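Local coordinates for L-iditol 2-dehydrogenase (Clostridium scindens, PDB 4OH1), which probably oxidises L-iditol and related polyols with NAD+, as a zinc-binding member of the medium-chain alcohol dehydrogenase family, at residues S165-K170 against D267-F271. Numbering follows the deposited sequence.
Sequences SAEQAK and DAVYF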
loop_
_atom_site.group_PDB
_atom_site.type_symbol
_atom_site.label_atom_id
_atom_site.label_comp_id
_atom_site.label_asym_id
_atom_site.label_seq_id
_atom_site.Cartn_x
_atom_site.Cartn_y
_atom_site.Cartn_z
ATOM N N SER A 165 -6.863 -1.852 -14.312
ATOM C CA SER A 165 -6.939 -3.271 -14.164
ATOM C C SER A 165 -5.548 -3.829 -13.856
ATOM O O SER A 165 -5.398 -4.626 -12.942
ATOM C CB SER A 165 -7.503 -3.890 -15.470
ATOM O OG SER A 165 -8.854 -3.427 -15.630
ATOM N N ALA A 166 -4.523 -3.365 -14.542
ATOM C CA ALA A 166 -3.171 -3.831 -14.254
ATOM C C ALA A 166 -2.763 -3.483 -12.855
ATOM O O ALA A 166 -2.185 -4.302 -12.155
ATOM C CB ALA A 166 -2.151 -3.305 -15.233
ATOM N N GLU A 167 -3.116 -2.295 -12.415
ATOM C CA GLU A 167 -2.759 -1.878 -11.094
ATOM C C GLU A 167 -3.518 -2.639 -10.078
ATOM O O GLU A 167 -2.999 -2.967 -9.031
ATOM C CB GLU A 167 -3.041 -0.388 -10.932
ATOM C CG GLU A 167 -2.031 0.427 -11.683
ATOM C CD GLU A 167 -2.321 1.927 -11.760
ATOM O OE1 GLU A 167 -3.449 2.366 -11.422
ATOM O OE2 GLU A 167 -1.390 2.667 -12.194
ATOM N N GLN A 168 -4.768 -2.909 -10.361
ATOM C CA GLN A 168 -5.581 -3.674 -9.434
ATOM C C GLN A 168 -5.100 -5.153 -9.324
ATOM O O GLN A 168 -5.156 -5.747 -8.281
ATOM C CB GLN A 168 -7.026 -3.603 -9.860
ATOM C CG GLN A 168 -7.962 -4.336 -8.959
ATOM C CD GLN A 168 -7.957 -3.790 -7.535
ATOM O OE1 GLN A 168 -8.804 -2.988 -7.192
ATOM N NE2 GLN A 168 -7.050 -4.284 -6.682
ATOM N N ALA A 169 -4.568 -5.701 -10.392
ATOM C CA ALA A 169 -3.973 -7.030 -10.376
ATOM C C ALA A 169 -2.585 -7.035 -9.773
ATOM O O ALA A 169 -1.950 -8.109 -9.620
ATOM C CB ALA A 169 -3.881 -7.540 -11.812
ATOM N N LYS A 170 -2.080 -5.842 -9.471
ATOM C CA LYS A 170 -0.790 -5.705 -8.835
ATOM C C LYS A 170 0.347 -6.282 -9.656
ATOM O O LYS A 170 1.273 -6.897 -9.123
ATOM C CB LYS A 170 -0.848 -6.314 -7.450
ATOM C CG LYS A 170 -1.828 -5.509 -6.684
ATOM C CD LYS A 170 -2.217 -6.123 -5.441
ATOM C CE LYS A 170 -3.335 -5.309 -4.839
ATOM N NZ LYS A 170 -3.300 -5.622 -3.386
ATOM N N ASP A 267 -3.867 -12.236 -7.355
ATOM C CA ASP A 267 -4.904 -11.224 -7.558
ATOM C C ASP A 267 -5.537 -11.427 -8.892
ATOM O O ASP A 267 -4.872 -11.362 -9.944
ATOM C CB ASP A 267 -4.367 -9.808 -7.489
ATOM C CG ASP A 267 -3.856 -9.456 -6.136
ATOM O OD1 ASP A 267 -4.679 -8.989 -5.328
ATOM O OD2 ASP A 267 -2.636 -9.636 -5.882
ATOM N N ALA A 268 -6.825 -11.683 -8.853
ATOM C CA ALA A 268 -7.645 -11.779 -10.097
ATOM C C ALA A 268 -8.578 -10.574 -10.221
ATOM O O ALA A 268 -9.315 -10.255 -9.264
ATOM C CB ALA A 268 -8.467 -13.031 -10.085
ATOM N N VAL A 269 -8.616 -9.999 -11.429
ATOM C CA VAL A 269 -9.400 -8.810 -11.715
ATOM C C VAL A 269 -10.373 -9.101 -12.864
ATOM O O VAL A 269 -9.974 -9.480 -13.973
ATOM C CB VAL A 269 -8.528 -7.634 -12.105
ATOM C CG1 VAL A 269 -9.365 -6.408 -12.270
ATOM C CG2 VAL A 269 -7.522 -7.340 -10.999
ATOM N N TYR A 270 -11.650 -8.888 -12.554
ATOM C CA TYR A 270 -12.761 -9.093 -13.459
ATOM C C TYR A 270 -13.278 -7.738 -13.847
ATOM O O TYR A 270 -13.983 -7.095 -13.102
ATOM C CB TYR A 270 -13.830 -9.963 -12.770
ATOM C CG TYR A 270 -13.321 -11.352 -12.500
ATOM C CD1 TYR A 270 -13.390 -12.353 -13.455
ATOM C CD2 TYR A 270 -12.714 -11.660 -11.297
ATOM C CE1 TYR A 270 -12.889 -13.658 -13.202
ATOM C CE2 TYR A 270 -12.206 -12.930 -11.044
ATOM C CZ TYR A 270 -12.316 -13.929 -11.990
ATOM O OH TYR A 270 -11.764 -15.150 -11.713
ATOM N N PHE A 271 -12.868 -7.299 -15.015
ATOM C CA PHE A 271 -13.151 -5.945 -15.522
ATOM C C PHE A 271 -14.037 -5.893 -16.761
ATOM O O PHE A 271 -14.391 -4.817 -17.208
ATOM C CB PHE A 271 -11.815 -5.190 -15.822
ATOM C CG PHE A 271 -11.010 -5.776 -16.928
ATOM C CD1 PHE A 271 -10.076 -6.761 -16.685
ATOM C CD2 PHE A 271 -11.123 -5.292 -18.221
ATOM C CE1 PHE A 271 -9.299 -7.316 -17.742
ATOM C CE2 PHE A 271 -10.353 -5.850 -19.286
ATOM C CZ PHE A 271 -9.452 -6.856 -19.038
HETATM O O HOH W 1 -4.252 -8.244 -2.934
#
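One face of the F271 ring is overlaid by S165, whose CB lies 4.0 Å from CD1 and whose OG stands almost straight above CG, 3.4 Å away, on the same face. That hydroxyl is bonded to the carbonyl of V161, one turn back in its own helix, so its approach to the ring is van der Waals packing. The ring also packs on L185 and L189 of helix 184-194 and on L246. At the other end of the contact, the extended chain of K170 lays CD over one face of the D267 carboxylate, 3.6 Å from OD2. NZ stays 4.1 Å from OD1, beyond a salt bridge; a water joins them, accepting from NZ at 2.8 Å and donating to OD1. H296 NE2 also bonds OD1, which would help fix the carboxylate. Between the two flat groups, V269 pushes CG2 against the helix end, 3.4 Å from the backbone N of A169 and 3.7 Å from its CB. Q168, with CG anti to its backbone N (chi1 -179°), lays CG on the same methyl. The last turn of the helix, in which A169 N bonds to S165 O, finishes in a Schellman motif: K170 has positive phi (60°), and its backbone N bonds to E167 O. The contact thus lays the C-terminal end of helix 156-168 against strand 266-270, the fifth strand of the six-stranded parallel sheet ordered 3-2-1-4-5-6, characteristic of the Rossmann coenzyme domain of zinc-containing alcohol dehydrogenases.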